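Local coordinates for ectoine hydroxylase (Sphingopyxis alaskensis, PDB 4MHR), which catalyses the iron(II)- and 2-oxoglutarate-dependent hydroxylation of L-ectoine to 5-hydroxyectoine, a compatible solute that protects cells against osmotic stress, at residues Asp28-Ser33 / Gly191-Tyr196; Ile245-Asp248 / Met252-Ser255. All blocks are in the same frame, centred on the assembly; numbering follows the deposited sequence.

Contact 1. Residues Asp28-Ser33 / Gly191-Tyr196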
ATOM      1  N   ASP A  28      -0.726   3.576 -18.455  1.00 26.11           N
ATOM      2  CA  ASP A  28       0.172   2.446 -18.135  1.00 23.86           C
ATOM      3  C   ASP A  28      -0.653   1.161 -18.018  1.00 23.27           C
ATOM      4  O   ASP A  28      -1.802   1.221 -17.647  1.00 21.96           O
ATOM      5  CB  ASP A  28       0.807   2.692 -16.756  1.00 23.90           C
ATOM      6  CG  ASP A  28       1.884   3.752 -16.799  1.00 26.68           C
ATOM      7  OD1 ASP A  28       2.921   3.484 -17.462  1.00 23.74           O
ATOM      8  OD2 ASP A  28       1.689   4.818 -16.162  1.00 25.91           O
ATOM      9  N   PRO A  29      -0.062  -0.010 -18.299  1.00 25.32           N
ATOM     10  CA  PRO A  29      -0.770  -1.217 -17.917  1.00 24.94           C
ATOM     11  C   PRO A  29      -1.090  -1.305 -16.394  1.00 23.92           C
ATOM     12  O   PRO A  29      -0.490  -0.606 -15.574  1.00 22.49           O
ATOM     13  CB  PRO A  29       0.182  -2.340 -18.308  1.00 24.71           C
ATOM     14  CG  PRO A  29       1.127  -1.757 -19.242  1.00 30.24           C
ATOM     15  CD  PRO A  29       1.256  -0.289 -18.851  1.00 26.51           C
ATOM     16  N   VAL A  30      -2.043  -2.156 -16.056  1.00 22.99           N
ATOM     17  CA  VAL A  30      -2.290  -2.563 -14.655  1.00 23.90           C
ATOM     18  C   VAL A  30      -1.428  -3.806 -14.315  1.00 21.89           C
ATOM     19  O   VAL A  30      -0.716  -3.824 -13.332  1.00 23.22           O
ATOM     20  CB  VAL A  30      -3.777  -2.718 -14.336  1.00 24.08           C
ATOM     21  CG1 VAL A  30      -4.041  -2.939 -12.854  1.00 22.95           C
ATOM     22  CG2 VAL A  30      -4.596  -1.475 -14.742  1.00 23.16           C
ATOM     23  N   VAL A  31      -1.575  -4.863 -15.104  1.00 25.62           N
ATOM     24  CA  VAL A  31      -0.787  -6.078 -14.962  1.00 21.29           C
ATOM     25  C   VAL A  31       0.297  -5.928 -16.074  1.00 25.74           C
ATOM     26  O   VAL A  31       0.008  -5.831 -17.272  1.00 23.72           O
ATOM     27  CB  VAL A  31      -1.617  -7.324 -15.187  1.00 22.98           C
ATOM     28  CG1 VAL A  31      -0.752  -8.574 -15.276  1.00 25.44           C
ATOM     29  CG2 VAL A  31      -2.667  -7.435 -14.116  1.00 24.42           C
ATOM     30  N   HIS A  32       1.543  -5.918 -15.660  1.00 22.66           N
ATOM     31  CA  HIS A  32       2.646  -5.620 -16.570  1.00 23.86           C
ATOM     32  C   HIS A  32       3.358  -6.867 -17.161  1.00 27.17           C
ATOM     33  O   HIS A  32       4.511  -6.789 -17.677  1.00 25.94           O
ATOM     34  CB  HIS A  32       3.646  -4.780 -15.820  1.00 22.65           C
ATOM     35  CG  HIS A  32       3.219  -3.370 -15.534  1.00 21.93           C
ATOM     36  ND1 HIS A  32       2.379  -3.022 -14.491  1.00 24.68           N
ATOM     37  CD2 HIS A  32       3.542  -2.211 -16.153  1.00 19.80           C
ATOM     38  CE1 HIS A  32       2.243  -1.694 -14.456  1.00 21.30           C
ATOM     39  NE2 HIS A  32       2.948  -1.186 -15.461  1.00 22.62           N
ATOM     40  N   SER A  33       2.714  -8.016 -17.044  1.00 26.98           N
ATOM     41  CA  SER A  33       3.304  -9.284 -17.572  1.00 26.03           C
ATOM     42  C   SER A  33       2.228  -9.976 -18.354  1.00 28.23           C
ATOM     43  O   SER A  33       1.062  -9.876 -17.972  1.00 27.16           O
ATOM     44  CB  SER A  33       3.745 -10.251 -16.426  1.00 25.83           C
ATOM     45  OG  SER A  33       4.858  -9.746 -15.662  1.00 23.84           O
ATOM     46  N   GLY A 191     -11.905  -0.466  -9.742  1.00 26.11           N
ATOM     47  CA  GLY A 191     -11.831   0.127 -11.070  1.00 26.29           C
ATOM     48  C   GLY A 191     -11.392   1.574 -11.110  1.00 24.79           C
ATOM     49  O   GLY A 191     -11.080   2.074 -12.148  1.00 25.75           O
ATOM     50  N   SER A 192     -11.246   2.204  -9.970  1.00 24.34           N
ATOM     51  CA  SER A 192     -10.832   3.586  -9.903  1.00 22.48           C
ATOM     52  C   SER A 192      -9.399   3.821 -10.298  1.00 25.14           C
ATOM     53  O   SER A 192      -8.995   4.911 -10.707  1.00 23.08           O
ATOM     54  CB  SER A 192     -11.050   4.089  -8.474  1.00 22.96           C
ATOM     55  OG  SER A 192     -10.216   3.512  -7.467  1.00 21.65           O
ATOM     56  N   HIS A 193      -8.623   2.785 -10.218  1.00 22.20           N
ATOM     57  CA  HIS A 193      -7.236   2.840 -10.697  1.00 23.80           C
ATOM     58  C   HIS A 193      -6.993   3.140 -12.186  1.00 22.15           C
ATOM     59  O   HIS A 193      -5.853   3.538 -12.574  1.00 23.89           O
ATOM     60  CB  HIS A 193      -6.511   1.551 -10.282  1.00 21.61           C
ATOM     61  CG  HIS A 193      -7.005   0.350 -10.987  1.00 23.96           C
ATOM     62  ND1 HIS A 193      -8.333  -0.054 -10.936  1.00 23.62           N
ATOM     63  CD2 HIS A 193      -6.350  -0.560 -11.778  1.00 22.24           C
ATOM     64  CE1 HIS A 193      -8.494  -1.136 -11.682  1.00 22.99           C
ATOM     65  NE2 HIS A 193      -7.313  -1.472 -12.208  1.00 24.80           N
ATOM     66  N   ARG A 194      -8.034   3.013 -12.992  1.00 23.05           N
ATOM     67  CA  ARG A 194      -7.938   3.296 -14.385  1.00 26.10           C
ATOM     68  C   ARG A 194      -8.242   4.739 -14.702  1.00 25.95           C
ATOM     69  O   ARG A 194      -8.232   5.093 -15.883  1.00 30.35           O
ATOM     70  CB  ARG A 194      -8.919   2.433 -15.195  1.00 29.43           C
ATOM     71  CG  ARG A 194      -8.385   1.041 -15.462  1.00 39.16           C
ATOM     72  CD  ARG A 194      -9.217   0.310 -16.528  1.00 50.49           C
ATOM     73  NE  ARG A 194      -8.797  -1.087 -16.500  1.00 57.63           N
ATOM     74  CZ  ARG A 194      -7.736  -1.513 -17.150  1.00 52.87           C
ATOM     75  NH1 ARG A 194      -6.998  -0.682 -17.867  1.00 60.46           N
ATOM     76  NH2 ARG A 194      -7.398  -2.743 -17.075  1.00 46.27           N
ATOM     77  N   THR A 195      -8.503   5.554 -13.680  1.00 27.40           N
ATOM     78  CA  THR A 195      -8.634   7.034 -13.802  1.00 26.94           C
ATOM     79  C   THR A 195      -7.656   7.727 -12.934  1.00 26.12           C
ATOM     80  O   THR A 195      -7.529   7.432 -11.710  1.00 24.42           O
ATOM     81  CB  THR A 195     -10.011   7.490 -13.277  1.00 34.81           C
ATOM     82  OG1 THR A 195     -11.030   6.839 -14.023  1.00 31.07           O
ATOM     83  CG2 THR A 195     -10.204   9.017 -13.403  1.00 38.78           C
ATOM     84  N   TYR A 196      -6.910   8.654 -13.528  1.00 26.50           N
ATOM     85  CA  TYR A 196      -6.038   9.472 -12.748  1.00 27.78           C
ATOM     86  C   TYR A 196      -6.831  10.755 -12.401  1.00 28.60           C
ATOM     87  O   TYR A 196      -7.189  11.528 -13.292  1.00 30.99           O
ATOM     88  CB  TYR A 196      -4.812   9.859 -13.547  1.00 26.82           C
ATOM     89  CG  TYR A 196      -3.847  10.684 -12.763  1.00 25.47           C
ATOM     90  CD1 TYR A 196      -3.229  10.162 -11.632  1.00 26.26           C
ATOM     91  CD2 TYR A 196      -3.502  11.975 -13.170  1.00 28.21           C
ATOM     92  CE1 TYR A 196      -2.309  10.894 -10.925  1.00 26.83           C
ATOM     93  CE2 TYR A 196      -2.530  12.705 -12.508  1.00 24.61           C
ATOM     94  CZ  TYR A 196      -1.955  12.211 -11.411  1.00 27.14           C
ATOM     95  OH  TYR A 196      -0.986  12.944 -10.783  1.00 29.00           O
TER
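Both methyls of Val30 press against the CD2-NE2 side of the His193 imidazole. Val30 CG1 lies 3.5 Å from His193 CD2, at the edge of the ring and near its plane, and Val30 CG2 comes within 3.6 Å of the same CD2. The torsion that sets CG1 anti to the backbone N (chi1 -172°) puts CG2 anti to the carbonyl carbon, where it touches His193 and also the Arg194 guanidinium. It sits over one face of that group, off-centre, 3.9 Å from Arg194 NH2. These are van der Waals contacts between a buried isopropyl group and two flat groups; no hydrogen bond joins the segments. The loop 28-33, which leads from strand 23-25 toward helix 43-52, here packs on the short 3-10 turn 192-194 that enters strand 195-197, which pairs with strand 23-25 in the cupin-type PhyH fold. Within the turn, Arg194 N bonds Gly191 O and Thr195 N bonds Ser192 O. Farther out, Asp50 of helix 43-52 holds the polar ends of both flat side chains: its carbonyl O bonds His193 NE2, and its carboxylate OD2 forms a salt bridge with Arg194 NH2. Phe49 and Asp50 also touch Val30.

Contact 2. Residues Ile245-Asp248 / Met252-Ser255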
ATOM      1  N   ILE A 245      -3.875  -7.900   1.410  1.00 22.87           N
ATOM      2  CA  ILE A 245      -4.713  -7.106   0.499  1.00 24.47           C
ATOM      3  C   ILE A 245      -3.725  -6.408  -0.417  1.00 24.25           C
ATOM      4  O   ILE A 245      -2.812  -5.713   0.072  1.00 24.12           O
ATOM      5  CB  ILE A 245      -5.613  -6.074   1.204  1.00 24.22           C
ATOM      6  CG1 ILE A 245      -6.593  -6.804   2.104  1.00 30.00           C
ATOM      7  CG2 ILE A 245      -6.401  -5.329   0.179  1.00 26.75           C
ATOM      8  CD1 ILE A 245      -7.326  -5.854   3.004  1.00 35.39           C
ATOM      9  N   LEU A 246      -3.794  -6.702  -1.722  1.00 20.85           N
ATOM     10  CA  LEU A 246      -2.803  -6.125  -2.667  1.00 23.79           C
ATOM     11  C   LEU A 246      -3.540  -5.077  -3.507  1.00 23.89           C
ATOM     12  O   LEU A 246      -4.651  -5.348  -4.029  1.00 25.35           O
ATOM     13  CB  LEU A 246      -2.313  -7.125  -3.657  1.00 31.40           C
ATOM     14  CG  LEU A 246      -1.276  -8.143  -3.338  1.00 39.99           C
ATOM     15  CD1 LEU A 246      -1.920  -9.238  -2.509  1.00 38.62           C
ATOM     16  CD2 LEU A 246      -0.704  -8.679  -4.615  1.00 39.46           C
ATOM     17  N   PHE A 247      -2.963  -3.908  -3.662  1.00 23.02           N
ATOM     18  CA  PHE A 247      -3.638  -2.884  -4.479  1.00 24.40           C
ATOM     19  C   PHE A 247      -2.707  -2.026  -5.314  1.00 22.92           C
ATOM     20  O   PHE A 247      -1.566  -1.710  -4.909  1.00 20.10           O
ATOM     21  CB  PHE A 247      -4.671  -2.111  -3.677  1.00 29.64           C
ATOM     22  CG  PHE A 247      -4.166  -1.366  -2.490  1.00 29.08           C
ATOM     23  CD1 PHE A 247      -4.001  -2.000  -1.283  1.00 31.41           C
ATOM     24  CD2 PHE A 247      -3.903   0.020  -2.563  1.00 34.69           C
ATOM     25  CE1 PHE A 247      -3.545  -1.303  -0.159  1.00 35.64           C
ATOM     26  CE2 PHE A 247      -3.463   0.747  -1.435  1.00 34.68           C
ATOM     27  CZ  PHE A 247      -3.308   0.100  -0.219  1.00 36.26           C
ATOM     28  N   ASP A 248      -3.187  -1.721  -6.530  1.00 20.60           N
ATOM     29  CA  ASP A 248      -2.499  -0.876  -7.483  1.00 23.87           C
ATOM     30  C   ASP A 248      -2.242   0.496  -6.873  1.00 26.82           C
ATOM     31  O   ASP A 248      -3.085   1.054  -6.133  1.00 24.11           O
ATOM     32  CB  ASP A 248      -3.327  -0.736  -8.735  1.00 24.07           C
ATOM     33  CG  ASP A 248      -2.681   0.168  -9.765  1.00 22.90           C
ATOM     34  OD1 ASP A 248      -1.753  -0.290 -10.483  1.00 23.48           O
ATOM     35  OD2 ASP A 248      -3.121   1.338  -9.851  1.00 21.16           O
ATOM     36  N   MET A 252      -8.169   4.282  -5.687  1.00 22.20           N
ATOM     37  CA  MET A 252      -8.736   5.312  -4.730  1.00 22.87           C
ATOM     38  C   MET A 252      -9.213   4.594  -3.500  1.00 25.12           C
ATOM     39  O   MET A 252     -10.042   3.675  -3.579  1.00 24.17           O
ATOM     40  CB  MET A 252      -9.927   6.060  -5.362  1.00 22.30           C
ATOM     41  CG  MET A 252     -10.370   7.343  -4.605  1.00 23.27           C
ATOM     42  SD  MET A 252      -9.044   8.574  -4.366  1.00 25.33           S
ATOM     43  CE  MET A 252      -8.905   9.165  -6.001  1.00 29.03           C
ATOM     44  N   HIS A 253      -8.659   4.967  -2.348  1.00 25.02           N
ATOM     45  CA  HIS A 253      -8.961   4.232  -1.156  1.00 26.11           C
ATOM     46  C   HIS A 253      -8.912   5.107   0.096  1.00 27.49           C
ATOM     47  O   HIS A 253      -8.346   6.254   0.138  1.00 27.16           O
ATOM     48  CB  HIS A 253      -7.985   3.021  -1.005  1.00 28.15           C
ATOM     49  CG  HIS A 253      -6.592   3.431  -0.671  1.00 29.45           C
ATOM     50  ND1 HIS A 253      -5.739   3.968  -1.608  1.00 33.39           N
ATOM     51  CD2 HIS A 253      -5.944   3.522   0.509  1.00 33.36           C
ATOM     52  CE1 HIS A 253      -4.583   4.251  -1.043  1.00 35.15           C
ATOM     53  NE2 HIS A 253      -4.681   4.012   0.241  1.00 34.17           N
ATOM     54  N   GLY A 254      -9.432   4.549   1.160  1.00 28.09           N
ATOM     55  CA  GLY A 254      -9.513   5.293   2.471  1.00 27.63           C
ATOM     56  C   GLY A 254     -10.182   4.448   3.538  1.00 29.67           C
ATOM     57  O   GLY A 254     -10.460   3.283   3.272  1.00 27.28           O
ATOM     58  N   SER A 255     -10.342   4.982   4.767  1.00 25.83           N
ATOM     59  CA  SER A 255     -11.056   4.233   5.818  1.00 31.61           C
ATOM     60  C   SER A 255     -11.809   5.147   6.714  1.00 31.90           C
ATOM     61  O   SER A 255     -11.427   6.360   6.879  1.00 27.39           O
ATOM     62  CB  SER A 255     -10.104   3.337   6.639  1.00 34.94           C
ATOM     63  OG  SER A 255      -9.072   4.117   7.165  1.00 41.63           O
TER
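Phe247 and His253 meet as an edge-to-face aromatic pair, the edge of the phenyl ring directed at the face of the imidazole. The ring centroids are 4.9 Å apart and the planes are inclined at 57°, well short of a perpendicular T. Phe247 CE2 does most of the touching: it lies over one face of His253, displaced toward the rim, with His253 CE1 3.7 Å away. Phe247 CZ follows along the same side, 4.2 Å from His253 NE2. Each side chain has CG between its own backbone N and carbonyl carbon (chi1 60° for Phe247, 71° for His253), which turns the two rings toward each other between the strands.

The backbones themselves stay apart, with 9.5 Å from Phe247 CA to His253 CA and no hydrogen bond between the segments. Phe247 belongs to strand 244-248 of the large antiparallel sheet, His253 to strand 253-255 of the three-stranded sheet, so the pair bridges the two sheets of the cupin fold from within. The side chains of Phe247 and His253 both touch Leu186 and Asp154.

The hydrogen bond of the imidazole is local: His253 ND1 is bonded to Leu251 O, which helps fix the rotation of the ring. His253 is an iron ligand, with His152 and Asp154 completing the facial triad of two histidines and one carboxylate, and the side chains of both lie about 3 Å from its own at their nearest atoms in this apo structure. Phe247, which touches His253 and Asp154, lies in the second shell of the iron site. With ND1 taken by Leu251 O, NE2 is the nitrogen probably left for iron, and the edge of Phe247 is consistent with holding the imidazole in that pose.

From the N terminus, the chain passes through 28-33 and runs for 157 residues, through helix 43-52 and much of the large sheet, before 191-196 returns to close contact 1. Contact 2 opens only afterwards, at 245-248, and is closed by 252-255 after three intervening residues; the two are in series, neither nested nor crossed. Their centres lie 13 Å apart, yet they touch: Ser192 OG is probably hydrogen-bonded to Met252 N at 2.8 Å, and His193 CB packs 3.4 Å from Asp248 OD2. The long closure brings the N-terminal loop to the 3-10 turn; the short one ties the end of strand 244-248 to strand 253-255 at the iron site.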